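Transcriptional regulator, SorC family (Enterococcus faecalis, PDB 2O0M) probably regulates transcription as a member of the SorC family, whose proteins pair a DNA-binding region with a probable sugar-binding domain, consistent with control by a carbohydrate effector. Local coordinates at residues K122-S125 / D126-D129; M260-L263 / K264-N267. One frame throughout, in Å; residues are numbered along the deposited sequence.

Contact 1: K122-S125 / D126-D129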
ATOM      1  N   LYS A 122     -19.690  -0.850   0.240  1.00 17.60           N
ATOM      2  CA  LYS A 122     -19.483  -2.271   0.558  1.00 17.41           C
ATOM      3  C   LYS A 122     -18.270  -2.856  -0.172  1.00 17.15           C
ATOM      4  O   LYS A 122     -17.646  -3.793   0.320  1.00 17.10           O
ATOM      5  CB  LYS A 122     -20.734  -3.115   0.260  1.00 17.22           C
ATOM      6  CG  LYS A 122     -20.522  -4.648   0.425  1.00 17.65           C
ATOM      7  CD  LYS A 122     -21.836  -5.440   0.433  1.00 17.14           C
ATOM      8  CE  LYS A 122     -21.620  -6.968   0.439  1.00 16.58           C
ATOM      9  NZ  LYS A 122     -20.974  -7.504  -0.791  1.00 15.11           N
ATOM     10  N   VAL A 123     -17.918  -2.297  -1.325  1.00 16.43           N
ATOM     11  CA  VAL A 123     -16.785  -2.826  -2.101  1.00 16.18           C
ATOM     12  C   VAL A 123     -15.486  -2.775  -1.286  1.00 15.86           C
ATOM     13  O   VAL A 123     -14.692  -3.696  -1.351  1.00 14.60           O
ATOM     14  CB  VAL A 123     -16.611  -2.103  -3.457  1.00 15.97           C
ATOM     15  CG1 VAL A 123     -15.341  -2.577  -4.189  1.00 15.87           C
ATOM     16  CG2 VAL A 123     -17.838  -2.337  -4.344  1.00 15.47           C
ATOM     17  N   LEU A 124     -15.291  -1.715  -0.507  1.00 16.37           N
ATOM     18  CA  LEU A 124     -14.087  -1.605   0.338  1.00 16.60           C
ATOM     19  C   LEU A 124     -14.093  -2.641   1.460  1.00 16.84           C
ATOM     20  O   LEU A 124     -13.057  -3.214   1.796  1.00 16.43           O
ATOM     21  CB  LEU A 124     -13.959  -0.200   0.914  1.00 17.16           C
ATOM     22  CG  LEU A 124     -13.665   0.919  -0.093  1.00 18.16           C
ATOM     23  CD1 LEU A 124     -13.371   2.224   0.640  1.00 20.66           C
ATOM     24  CD2 LEU A 124     -12.503   0.584  -1.010  1.00 19.91           C
ATOM     25  N   SER A 125     -15.268  -2.884   2.028  1.00 16.94           N
ATOM     26  CA  SER A 125     -15.447  -3.962   3.004  1.00 17.31           C
ATOM     27  C   SER A 125     -15.128  -5.309   2.358  1.00 16.70           C
ATOM     28  O   SER A 125     -14.434  -6.146   2.942  1.00 16.49           O
ATOM     29  CB  SER A 125     -16.882  -3.949   3.576  1.00 18.00           C
ATOM     30  OG  SER A 125     -17.191  -5.165   4.239  1.00 20.98           O
ATOM     31  N   ASP A 126     -15.638  -5.510   1.148  1.00 15.61           N
ATOM     32  CA  ASP A 126     -15.316  -6.691   0.351  1.00 15.49           C
ATOM     33  C   ASP A 126     -13.819  -6.823   0.092  1.00 14.51           C
ATOM     34  O   ASP A 126     -13.292  -7.934   0.101  1.00 15.06           O
ATOM     35  CB  ASP A 126     -16.066  -6.679  -0.982  1.00 15.47           C
ATOM     36  CG  ASP A 126     -17.568  -6.852  -0.818  1.00 16.42           C
ATOM     37  OD1 ASP A 126     -18.018  -7.388   0.214  1.00 18.50           O
ATOM     38  OD2 ASP A 126     -18.293  -6.446  -1.738  1.00 17.14           O
ATOM     39  N   PHE A 127     -13.131  -5.705  -0.127  1.00 13.58           N
ATOM     40  CA  PHE A 127     -11.655  -5.763  -0.264  1.00 13.15           C
ATOM     41  C   PHE A 127     -11.014  -6.359   0.994  1.00 12.79           C
ATOM     42  O   PHE A 127     -10.011  -7.068   0.903  1.00 12.73           O
ATOM     43  CB  PHE A 127     -11.024  -4.389  -0.530  1.00 12.41           C
ATOM     44  CG  PHE A 127     -11.247  -3.819  -1.918  1.00 11.78           C
ATOM     45  CD1 PHE A 127     -11.699  -4.583  -2.992  1.00 12.10           C
ATOM     46  CD2 PHE A 127     -10.959  -2.481  -2.145  1.00 11.20           C
ATOM     47  CE1 PHE A 127     -11.874  -4.012  -4.245  1.00 11.31           C
ATOM     48  CE2 PHE A 127     -11.132  -1.912  -3.388  1.00 12.89           C
ATOM     49  CZ  PHE A 127     -11.584  -2.684  -4.446  1.00 11.82           C
ATOM     50  N   GLY A 128     -11.573  -6.049   2.164  1.00 13.08           N
ATOM     51  CA  GLY A 128     -11.120  -6.633   3.431  1.00 13.43           C
ATOM     52  C   GLY A 128     -11.258  -8.141   3.450  1.00 13.88           C
ATOM     53  O   GLY A 128     -10.343  -8.857   3.823  1.00 13.84           O
ATOM     54  N   ASP A 129     -12.424  -8.630   3.057  1.00 14.03           N
ATOM     55  CA  ASP A 129     -12.661 -10.072   2.944  1.00 15.14           C
ATOM     56  C   ASP A 129     -11.657 -10.720   1.997  1.00 14.61           C
ATOM     57  O   ASP A 129     -11.070 -11.763   2.306  1.00 15.10           O
ATOM     58  CB  ASP A 129     -14.082 -10.352   2.426  1.00 16.13           C
ATOM     59  CG  ASP A 129     -15.144 -10.247   3.503  1.00 19.69           C
ATOM     60  OD1 ASP A 129     -14.810 -10.088   4.694  1.00 23.25           O
ATOM     61  OD2 ASP A 129     -16.338 -10.345   3.146  1.00 24.53           O
TER
HETATM   62  O   HOH W   1     -18.444  -6.889   2.867  1.00 36.87           O
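V123 and L124 both meet the ring of F127 in the first turns of helix 122-138, and here the packing is close. V123 sends CG1 over the ring face as a CH-pi contact, 4.1 Å from the F127 ring centroid and 28° off the normal. CG1 lies anti to the V123 backbone N (chi1 174°), which sets this methyl rather than CG2 over the CE1 and CZ end of the ring. The carbonyl O of V123 also sits over a face of the ring, offset toward its rim, while accepting the backbone bond from F127 N at 2.8 Å. L124 approaches obliquely with one methyl, CD2 standing 3.6 Å from CD2 of F127. V123 and F127 are buried here: F127 also touches V113 on strand 109-113, I330 on strand 328-332 and V157 on helix 152-159, so the helix is packed by one side against the parallel strands of the Rossmann-like domain.

Polar side chains hold the more open flank. K122 runs out extended and then turns at chi4 (-65°), bringing NZ round to face the two oxygens of the D126 carboxylate end-on. The salt bridge is forked, NZ lying 3.0 Å from D126 OD2 and 3.1 Å from D126 OD1, each oxygen using its syn lone pair. One water joins S125 to D126, donating to D126 OD1 at 2.7 Å and lying 2.5 Å from S125 OG. OD1 thus has both an ammonium and a water as partners, which together restrict rotation of the carboxylate. The lysine and the water would both stabilise D126 as the anion, and the i to i+4 pair ties two successive turns together at the open flank.

Contact 2: M260-L263 / K264-N267; sequences MVML and KQKN
M260, a selenomethionine, shares a side of helix 257-265 with K264 one turn on. Its backbone O accepts K264 N at 3.1 Å, with the N-H pointing almost straight at the oxygen (162°). The modelled approach of the two side-chain ends is too close to be trusted, so the placement of both ends is doubtful. On its inner side M260 touches A250 and A251 of helix 246-252. V261 comes next, on an exposed flank. Its O binds Q265 N at 3.1 Å, and its CG1 lies 3.9 Å from Q265 OE1, a loose contact with the end of the amide. Q265 reaches this place because CG is set between its own backbone N and carbonyl carbon (chi1 64°), which folds the side chain back along the helix; NE2 comes to 3.5 Å from CA of M262.

At this point the helix is running out. The closing turn is a Schellman motif, in which N267, with positive phi, is the C-prime residue: N267 N bonds to K264 O at 3.1 Å, and A268 N reaches back to L263 O. M262, also selenomethionine, keeps the last of the regular i to i+4 bonds here, its O accepting K266 N at 3.0 Å. The side chains of this pair lie side by side and point the same way, M262 CG meeting K266 CE at 3.7 Å, an aliphatic contact that does not involve the ammonium; both also touch strand 283-286, M262 at Y285 and K266 at V284. L263, the buried member, turns its side chain from the helix end toward L247 and A250 of helix 246-252 and toward Y285.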
HETATM    1  N   MSE A 260       4.352  20.483  -4.915  1.00 14.48           N
HETATM    2  CA  MSE A 260       3.077  20.404  -5.626  1.00 15.31           C
HETATM    3  C   MSE A 260       3.239  20.916  -7.058  1.00 15.75           C
HETATM    4  O   MSE A 260       2.791  20.282  -8.011  1.00 15.82           O
HETATM    5  CB  MSE A 260       2.018  21.229  -4.909  1.00 15.69           C
HETATM    6  CG  MSE A 260       0.742  21.369  -5.670  1.00 17.41           C
HETATM    7 SE   MSE A 260      -0.001  19.648  -6.271  1.00 26.71          SE
HETATM    8  CE  MSE A 260      -0.989  19.333  -4.671  1.00 18.72           C
ATOM      9  N   VAL A 261       3.875  22.073  -7.198  1.00 16.64           N
ATOM     10  CA  VAL A 261       4.073  22.659  -8.520  1.00 17.28           C
ATOM     11  C   VAL A 261       4.949  21.749  -9.387  1.00 18.11           C
ATOM     12  O   VAL A 261       4.652  21.552 -10.562  1.00 17.68           O
ATOM     13  CB  VAL A 261       4.680  24.067  -8.430  1.00 17.29           C
ATOM     14  CG1 VAL A 261       5.088  24.569  -9.822  1.00 17.75           C
ATOM     15  CG2 VAL A 261       3.679  25.011  -7.794  1.00 15.61           C
HETATM   16  N   MSE A 262       6.006  21.196  -8.791  1.00 19.41           N
HETATM   17  CA  MSE A 262       6.921  20.273  -9.483  1.00 20.78           C
HETATM   18  C   MSE A 262       6.146  19.021  -9.962  1.00 19.80           C
HETATM   19  O   MSE A 262       6.299  18.577 -11.100  1.00 19.09           O
HETATM   20  CB  MSE A 262       8.128  19.932  -8.570  1.00 20.73           C
HETATM   21  CG  MSE A 262       9.369  19.300  -9.249  1.00 22.43           C
HETATM   22 SE   MSE A 262      11.101  19.228  -8.171  1.00 31.78          SE
HETATM   23  CE  MSE A 262      10.414  19.344  -6.374  1.00 30.27           C
ATOM     24  N   LEU A 263       5.284  18.469  -9.116  1.00 19.30           N
ATOM     25  CA  LEU A 263       4.527  17.267  -9.494  1.00 20.15           C
ATOM     26  C   LEU A 263       3.562  17.506 -10.652  1.00 20.80           C
ATOM     27  O   LEU A 263       3.397  16.651 -11.521  1.00 21.04           O
ATOM     28  CB  LEU A 263       3.763  16.714  -8.287  1.00 19.00           C
ATOM     29  CG  LEU A 263       4.630  16.001  -7.247  1.00 17.06           C
ATOM     30  CD1 LEU A 263       3.812  15.716  -6.016  1.00 14.75           C
ATOM     31  CD2 LEU A 263       5.248  14.714  -7.788  1.00 15.38           C
ATOM     32  N   LYS A 264       2.927  18.673 -10.659  1.00 22.12           N
ATOM     33  CA  LYS A 264       2.058  19.074 -11.759  1.00 23.37           C
ATOM     34  C   LYS A 264       2.803  19.145 -13.082  1.00 23.91           C
ATOM     35  O   LYS A 264       2.334  18.638 -14.109  1.00 23.65           O
ATOM     36  CB  LYS A 264       1.481  20.452 -11.479  1.00 23.68           C
ATOM     37  CG  LYS A 264       0.220  20.433 -10.698  1.00 24.90           C
ATOM     38  CD  LYS A 264      -0.037  21.812 -10.157  1.00 25.85           C
ATOM     39  CE  LYS A 264       0.230  21.844  -8.705  1.00 27.91           C
ATOM     40  NZ  LYS A 264      -0.855  21.149  -8.016  1.00 29.35           N
ATOM     41  N   GLN A 265       3.958  19.793 -13.065  1.00 24.54           N
ATOM     42  CA  GLN A 265       4.682  20.001 -14.311  1.00 25.32           C
ATOM     43  C   GLN A 265       5.396  18.744 -14.798  1.00 24.98           C
ATOM     44  O   GLN A 265       5.651  18.623 -15.993  1.00 24.85           O
ATOM     45  CB  GLN A 265       5.613  21.215 -14.244  1.00 25.70           C
ATOM     46  CG  GLN A 265       6.743  21.155 -13.256  1.00 26.78           C
ATOM     47  CD  GLN A 265       7.176  22.544 -12.779  1.00 27.07           C
ATOM     48  OE1 GLN A 265       6.696  23.578 -13.266  1.00 31.97           O
ATOM     49  NE2 GLN A 265       8.089  22.572 -11.826  1.00 28.62           N
ATOM     50  N   LYS A 266       5.681  17.800 -13.897  1.00 24.59           N
ATOM     51  CA  LYS A 266       6.214  16.487 -14.306  1.00 24.42           C
ATOM     52  C   LYS A 266       5.094  15.479 -14.612  1.00 23.68           C
ATOM     53  O   LYS A 266       5.362  14.304 -14.860  1.00 23.47           O
ATOM     54  CB  LYS A 266       7.200  15.923 -13.273  1.00 24.89           C
ATOM     55  CG  LYS A 266       8.348  16.872 -12.931  1.00 25.63           C
ATOM     56  CD  LYS A 266       9.659  16.152 -12.700  1.00 25.84           C
ATOM     57  CE  LYS A 266      10.613  16.972 -11.830  1.00 27.48           C
ATOM     58  NZ  LYS A 266      12.043  16.732 -12.188  1.00 27.79           N
ATOM     59  N   ASN A 267       3.851  15.956 -14.622  1.00 22.47           N
ATOM     60  CA  ASN A 267       2.683  15.170 -15.015  1.00 22.18           C
ATOM     61  C   ASN A 267       2.562  13.869 -14.228  1.00 20.67           C
ATOM     62  O   ASN A 267       2.340  12.797 -14.788  1.00 20.25           O
ATOM     63  CB  ASN A 267       2.699  14.908 -16.521  1.00 22.30           C
ATOM     64  CG  ASN A 267       2.646  16.190 -17.326  1.00 22.57           C
ATOM     65  OD1 ASN A 267       3.513  16.447 -18.160  1.00 24.90           O
ATOM     66  ND2 ASN A 267       1.633  17.008 -17.070  1.00 22.74           N
TER

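Overall arrangement
Both contacts are helical turns within the putative sugar-binding domain, but they lie far apart: their centres are about 33 Å from each other, the nearest atoms about 22 Å, and nothing touches between them. Contact 1 opens helix 122-138, its centre about 15 Å from the centre of the chain, beside parallel strands 109-113 and 328-332. Contact 2 closes helix 257-265, its centre about 22 Å from the centre of the chain, in a more peripheral part built with helix 246-252 and strand 283-286. Strand 238-245 belongs to the same mixed sheet as strands 109-113 and 328-332 and leads directly into helix 246-252, linking the two regions through the fold.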